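Local coordinates for protein 5-carboxyvanillate decarboxylase (Sphingobium sp. SYK-6, PDB 4ICM) that probably removes a carboxylate group from 5-carboxyvanillate, as a manganese-binding decarboxylase of the amidohydrolase family, at residues A[8-13]-A[298-303]; A[28-33]-A[174-179]. One frame throughout, in Å; residues are numbered along the deposited sequence.

Interaction 1: A[8-13]-A[298-303]; sequences EEAVTF and YPYQPM. With MN (manganese (II) ion), chain I.
Glu9 OE2 and Ala10 N each pair with the backbone of Tyr298, tying strand 5-11 to the loop 298-303. The Glu9 chain leaves CB with CG anti to the carbonyl carbon (chi1 -45°) and then bends at chi2, which carries the carboxylate to the loop. Glu9 OE2 accepts from Tyr298 N at 2.9 Å, on the syn side, 25° out of the carboxylate plane. The other oxygen, OE1, accepts from Glu8 N and also from the backbone N of Ile296 and Asp297, so several N-H groups fix the rotation of this buried carboxylate. One residue on, Ala10 N donates to Tyr298 O at 3.0 Å. Ala10 CB meets the edge of the Tyr300 ring, 3.8 Å from CE2, and lies 4.0 Å from CD of Pro299. The peptide bond before Pro299 is cis, and Pro299 CB lies over one face of the Tyr298 ring, Met303 CE over the opposite one, 3.6 Å above the plane. Glu8 turns to the metal instead: with CG anti to the backbone N (chi1 -161°), its extended chain places OE2 2.2 Å from the manganese. Glu8 OE1 is held by Tyr172 and Ser272. Asp297 and His174 are the other protein ligands. This is the metal site at the C-terminal ends of the strands in an amidohydrolase TIM barrel, where the first strand meets the loop after the last.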
loop_
_atom_site.group_PDB
_atom_site.type_symbol
_atom_site.label_atom_id
_atom_site.label_comp_id
_atom_site.label_asym_id
_atom_site.label_seq_id
_atom_site.Cartn_x
_atom_site.Cartn_y
_atom_site.Cartn_z
ATOM N N GLU A 8 -15.391 4.579 -13.481
ATOM C CA GLU A 8 -14.597 5.637 -12.849
ATOM C C GLU A 8 -14.215 6.677 -13.880
ATOM O O GLU A 8 -13.035 6.923 -14.137
ATOM C CB GLU A 8 -13.345 5.087 -12.150
ATOM C CG GLU A 8 -12.758 6.056 -11.113
ATOM C CD GLU A 8 -11.426 5.594 -10.558
ATOM O OE1 GLU A 8 -11.381 4.540 -9.885
ATOM O OE2 GLU A 8 -10.417 6.285 -10.779
ATOM N N GLU A 9 -15.226 7.290 -14.475
ATOM C CA GLU A 9 -14.986 8.137 -15.633
ATOM C C GLU A 9 -15.166 9.590 -15.252
ATOM O O GLU A 9 -16.265 10.029 -14.939
ATOM C CB GLU A 9 -15.910 7.714 -16.772
ATOM C CG GLU A 9 -15.933 6.192 -16.927
ATOM C CD GLU A 9 -14.529 5.583 -16.913
ATOM O OE1 GLU A 9 -14.297 4.577 -16.193
ATOM O OE2 GLU A 9 -13.647 6.109 -17.624
ATOM N N ALA A 10 -14.063 10.327 -15.270
ATOM C CA ALA A 10 -14.032 11.689 -14.765
ATOM C C ALA A 10 -14.667 12.707 -15.717
ATOM O O ALA A 10 -14.616 12.566 -16.937
ATOM C CB ALA A 10 -12.604 12.088 -14.450
ATOM N N VAL A 11 -15.244 13.749 -15.138
ATOM C CA VAL A 11 -15.839 14.807 -15.926
ATOM C C VAL A 11 -15.736 16.077 -15.090
ATOM O O VAL A 11 -15.557 16.002 -13.880
ATOM C CB VAL A 11 -17.310 14.469 -16.284
ATOM C CG1 VAL A 11 -18.198 14.491 -15.034
ATOM C CG2 VAL A 11 -17.845 15.412 -17.342
ATOM N N THR A 12 -15.819 17.241 -15.719
ATOM C CA THR A 12 -15.912 18.477 -14.942
ATOM C C THR A 12 -16.900 19.439 -15.596
ATOM O O THR A 12 -17.366 19.201 -16.709
ATOM C CB THR A 12 -14.540 19.160 -14.775
ATOM O OG1 THR A 12 -14.649 20.234 -13.831
ATOM C CG2 THR A 12 -14.055 19.704 -16.107
ATOM N N PHE A 13 -17.217 20.518 -14.893
ATOM C CA PHE A 13 -18.187 21.489 -15.376
ATOM C C PHE A 13 -17.605 22.885 -15.172
ATOM O O PHE A 13 -16.802 23.099 -14.254
ATOM C CB PHE A 13 -19.500 21.331 -14.613
ATOM C CG PHE A 13 -19.997 19.910 -14.538
ATOM C CD1 PHE A 13 -20.682 19.346 -15.595
ATOM C CD2 PHE A 13 -19.779 19.137 -13.401
ATOM C CE1 PHE A 13 -21.139 18.040 -15.529
ATOM C CE2 PHE A 13 -20.238 17.826 -13.331
ATOM C CZ PHE A 13 -20.922 17.282 -14.398
ATOM N N TYR A 298 -10.974 7.146 -17.721
ATOM C CA TYR A 298 -10.893 8.148 -18.765
ATOM C C TYR A 298 -11.104 9.496 -18.082
ATOM O O TYR A 298 -11.873 9.585 -17.128
ATOM C CB TYR A 298 -12.002 7.890 -19.793
ATOM C CG TYR A 298 -12.031 8.864 -20.938
ATOM C CD1 TYR A 298 -11.218 8.683 -22.048
ATOM C CD2 TYR A 298 -12.868 9.974 -20.911
ATOM C CE1 TYR A 298 -11.235 9.585 -23.111
ATOM C CE2 TYR A 298 -12.897 10.885 -21.973
ATOM C CZ TYR A 298 -12.082 10.680 -23.070
ATOM O OH TYR A 298 -12.095 11.565 -24.122
ATOM N N PRO A 299 -10.427 10.551 -18.551
ATOM C CA PRO A 299 -9.505 10.638 -19.688
ATOM C C PRO A 299 -8.038 10.459 -19.316
ATOM O O PRO A 299 -7.158 10.675 -20.151
ATOM C CB PRO A 299 -9.734 12.069 -20.188
ATOM C CG PRO A 299 -10.009 12.833 -18.938
ATOM C CD PRO A 299 -10.798 11.887 -18.044
ATOM N N TYR A 300 -7.777 10.075 -18.073
ATOM C CA TYR A 300 -6.413 9.882 -17.610
ATOM C C TYR A 300 -5.842 8.603 -18.196
ATOM O O TYR A 300 -4.630 8.446 -18.285
ATOM C CB TYR A 300 -6.374 9.870 -16.079
ATOM C CG TYR A 300 -6.955 11.133 -15.488
ATOM C CD1 TYR A 300 -6.205 12.305 -15.430
ATOM C CD2 TYR A 300 -8.265 11.165 -15.018
ATOM C CE1 TYR A 300 -6.738 13.474 -14.903
ATOM C CE2 TYR A 300 -8.808 12.331 -14.487
ATOM C CZ TYR A 300 -8.042 13.481 -14.435
ATOM O OH TYR A 300 -8.581 14.638 -13.907
ATOM N N GLN A 301 -6.730 7.696 -18.593
ATOM C CA GLN A 301 -6.348 6.476 -19.302
ATOM C C GLN A 301 -7.156 6.393 -20.589
ATOM O O GLN A 301 -8.313 6.832 -20.619
ATOM C CB GLN A 301 -6.648 5.233 -18.461
ATOM C CG GLN A 301 -6.078 5.250 -17.051
ATOM C CD GLN A 301 -4.967 4.245 -16.877
ATOM O OE1 GLN A 301 -4.690 3.443 -17.777
ATOM N NE2 GLN A 301 -4.325 4.277 -15.721
ATOM N N PRO A 302 -6.566 5.819 -21.655
ATOM C CA PRO A 302 -7.300 5.677 -22.923
ATOM C C PRO A 302 -8.273 4.507 -22.882
ATOM O O PRO A 302 -8.022 3.529 -22.176
ATOM C CB PRO A 302 -6.189 5.403 -23.937
ATOM C CG PRO A 302 -5.118 4.729 -23.137
ATOM C CD PRO A 302 -5.170 5.357 -21.766
ATOM N N MET A 303 -9.364 4.595 -23.638
ATOM C CA MET A 303 -10.400 3.566 -23.584
ATOM C C MET A 303 -9.998 2.226 -24.177
ATOM O O MET A 303 -10.291 1.183 -23.594
ATOM C CB MET A 303 -11.677 4.040 -24.277
ATOM C CG MET A 303 -12.185 5.344 -23.743
ATOM S SD MET A 303 -13.935 5.554 -24.058
ATOM C CE MET A 303 -14.093 7.326 -23.887
HETATM MN MN MN I . -9.872 8.288 -11.507
HETATM O O HOH W 1 -11.893 8.965 -12.498
HETATM O O HOH W 2 -8.990 10.182 -12.187
HETATM O O HOH W 3 -7.774 8.127 -10.621
#

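Interaction 2: A[28-33]-A[174-179]. With MN (manganese (II) ion), chain I.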
loop_
_atom_site.group_PDB
_atom_site.type_symbol
_atom_site.label_atom_id
_atom_site.label_comp_id
_atom_site.label_asym_id
_atom_site.label_seq_id
_atom_site.Cartn_x
_atom_site.Cartn_y
_atom_site.Cartn_z
ATOM N N ASP A 28 -2.503 27.715 -0.918
ATOM C CA ASP A 28 -2.852 26.427 -0.345
ATOM C C ASP A 28 -1.624 25.528 -0.420
ATOM O O ASP A 28 -0.974 25.450 -1.460
ATOM C CB ASP A 28 -4.006 25.823 -1.154
ATOM C CG ASP A 28 -4.670 24.658 -0.458
ATOM O OD1 ASP A 28 -4.006 23.970 0.348
ATOM O OD2 ASP A 28 -5.868 24.434 -0.721
ATOM N N ALA A 29 -1.294 24.858 0.679
ATOM C CA ALA A 29 -0.118 23.990 0.689
ATOM C C ALA A 29 -0.471 22.527 0.438
ATOM O O ALA A 29 0.409 21.662 0.469
ATOM C CB ALA A 29 0.658 24.142 2.000
ATOM N N SER A 30 -1.750 22.250 0.197
ATOM C CA SER A 30 -2.191 20.882 -0.102
ATOM C C SER A 30 -1.399 20.285 -1.252
ATOM O O SER A 30 -1.078 20.986 -2.214
ATOM C CB SER A 30 -3.676 20.852 -0.472
ATOM O OG SER A 30 -4.046 19.551 -0.919
ATOM N N LEU A 31 -1.099 18.991 -1.156
ATOM C CA LEU A 31 -0.345 18.299 -2.194
ATOM C C LEU A 31 -1.112 18.253 -3.520
ATOM O O LEU A 31 -0.510 18.107 -4.587
ATOM C CB LEU A 31 0.062 16.888 -1.732
ATOM C CG LEU A 31 1.100 16.143 -2.579
ATOM C CD1 LEU A 31 2.402 16.922 -2.633
ATOM C CD2 LEU A 31 1.356 14.720 -2.072
ATOM N N ASP A 32 -2.435 18.408 -3.460
ATOM C CA ASP A 32 -3.244 18.489 -4.678
ATOM C C ASP A 32 -2.977 19.734 -5.516
ATOM O O ASP A 32 -3.399 19.798 -6.671
ATOM C CB ASP A 32 -4.739 18.408 -4.373
ATOM C CG ASP A 32 -5.167 17.016 -3.978
ATOM O OD1 ASP A 32 -5.172 16.126 -4.863
ATOM O OD2 ASP A 32 -5.478 16.816 -2.781
ATOM N N MET A 33 -2.277 20.716 -4.948
ATOM C CA MET A 33 -1.981 21.944 -5.693
ATOM C C MET A 33 -1.083 21.680 -6.901
ATOM O O MET A 33 -1.047 22.482 -7.829
ATOM C CB MET A 33 -1.361 23.023 -4.795
ATOM C CG MET A 33 -2.338 23.666 -3.823
ATOM S SD MET A 33 -3.741 24.508 -4.586
ATOM C CE MET A 33 -3.004 26.079 -5.057
ATOM N N HIS A 174 -12.762 7.918 -4.396
ATOM C CA HIS A 174 -11.780 8.089 -5.452
ATOM C C HIS A 174 -10.515 8.668 -4.824
ATOM O O HIS A 174 -10.580 9.248 -3.737
ATOM C CB HIS A 174 -12.380 9.065 -6.480
ATOM C CG HIS A 174 -11.548 9.270 -7.704
ATOM N ND1 HIS A 174 -10.450 10.105 -7.728
ATOM C CD2 HIS A 174 -11.685 8.792 -8.964
ATOM C CE1 HIS A 174 -9.925 10.101 -8.940
ATOM N NE2 HIS A 174 -10.662 9.320 -9.710
ATOM N N PRO A 175 -9.351 8.495 -5.475
ATOM C CA PRO A 175 -8.178 9.101 -4.842
ATOM C C PRO A 175 -8.131 10.624 -4.889
ATOM O O PRO A 175 -8.857 11.285 -5.639
ATOM C CB PRO A 175 -7.008 8.537 -5.658
ATOM C CG PRO A 175 -7.513 7.242 -6.165
ATOM C CD PRO A 175 -8.959 7.503 -6.495
ATOM N N ARG A 176 -7.209 11.132 -4.077
ATOM C CA ARG A 176 -6.813 12.516 -3.987
ATOM C C ARG A 176 -5.331 12.391 -3.646
ATOM O O ARG A 176 -4.886 11.301 -3.286
ATOM C CB ARG A 176 -7.531 13.110 -2.796
ATOM C CG ARG A 176 -8.033 14.468 -2.988
ATOM C CD ARG A 176 -8.268 15.068 -1.635
ATOM N NE ARG A 176 -7.631 16.366 -1.589
ATOM C CZ ARG A 176 -8.038 17.363 -0.823
ATOM N NH1 ARG A 176 -9.085 17.194 -0.022
ATOM N NH2 ARG A 176 -7.393 18.520 -0.857
ATOM N N ALA A 177 -4.559 13.471 -3.740
ATOM C CA ALA A 177 -3.158 13.404 -3.330
ATOM C C ALA A 177 -3.074 13.229 -1.805
ATOM O O ALA A 177 -3.969 13.675 -1.091
ATOM C CB ALA A 177 -2.409 14.648 -3.770
ATOM N N PRO A 178 -2.012 12.560 -1.318
ATOM C CA PRO A 178 -1.765 12.358 0.116
ATOM C C PRO A 178 -2.035 13.614 0.942
ATOM O O PRO A 178 -1.657 14.724 0.545
ATOM C CB PRO A 178 -0.283 11.981 0.147
ATOM C CG PRO A 178 -0.116 11.167 -1.114
ATOM C CD PRO A 178 -0.999 11.874 -2.145
ATOM N N SER A 179 -2.707 13.436 2.075
ATOM C CA SER A 179 -3.081 14.561 2.915
ATOM C C SER A 179 -1.843 15.073 3.619
ATOM O O SER A 179 -0.771 14.465 3.541
ATOM C CB SER A 179 -4.125 14.144 3.954
ATOM O OG SER A 179 -3.508 13.419 5.008
HETATM MN MN MN I . -9.872 8.288 -11.507
HETATM O O HOH W 4 -1.459 17.437 1.203
HETATM O O HOH W 5 -4.172 16.254 -0.353
HETATM O O HOH W 1 -11.893 8.965 -12.498
HETATM O O HOH W 2 -8.990 10.182 -12.187
HETATM O O HOH W 3 -7.774 8.127 -10.621
#
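Neither segment is a regular helix or strand where they touch: the type I beta turn Ser30 to Met33 packs on the loop 174-179, and the backbones come nearest at Asp32 and Ala177, whose CA atoms are 5.3 Å apart. Asp32 carries the contact. Its CG stands anti to the carbonyl carbon (chi1 -73°), which sends the carboxylate across to the loop. Asp32 OD1 accepts from Ala177 N at 2.9 Å, on the syn side but tilted 28° out of the carboxylate plane. Asp32 OD2 forms a salt bridge with Arg176, 2.5 Å from NE, with a weak second bond from NH2. OD2 lies at the guanidinium edge, near its plane, but NE meets OD2 from above the carboxylate plane, 43° out of it. Arg176 NH1 turns to the carbonyl of His146. Ser30 OG accepts from Asp32 N, a capping bond at the turn that leads into helix 33-40. Beside the polar pair, Leu31 CB rests 3.9 Å from Ala177 CB, and Leu31 CD2 is 3.7 Å from Pro178 CD. A water accepts from Leu31 N and may donate to Pro178 O. With an alanine at Asp32, Arg176 would probably lose its charge partner and Ala177 N its acceptor, leaving the guanidinium freer to turn. One buried carboxylate thus serves both a backbone N-H and a guanidinium. This charge pair and backbone-to-carboxylate bond would tend to anchor the loop that follows the manganese ligand His174.

In the fold
Interaction 2 is nested inside the loop closed by interaction 1: along the chain the order is 8-13, 28-33, 174-179, 298-303. Their centres are about 19 Å apart. Interaction 2 reaches the metal only through His174, which takes no part in the contact between its own two segments. Glu8 comes from strand 5-11 and His174 from strand 171-174, the first and fifth strands of the parallel eight-stranded barrel. Glu8 OE2 and His174 NE2 are 3.2 Å apart as fellow ligands. Interaction 2 lies farther out, where the loop after strand 171-174 meets the segment before helix 33-40. Together the two contacts tie down loops at the metal-bearing end of the barrel, next in sequence to manganese ligands.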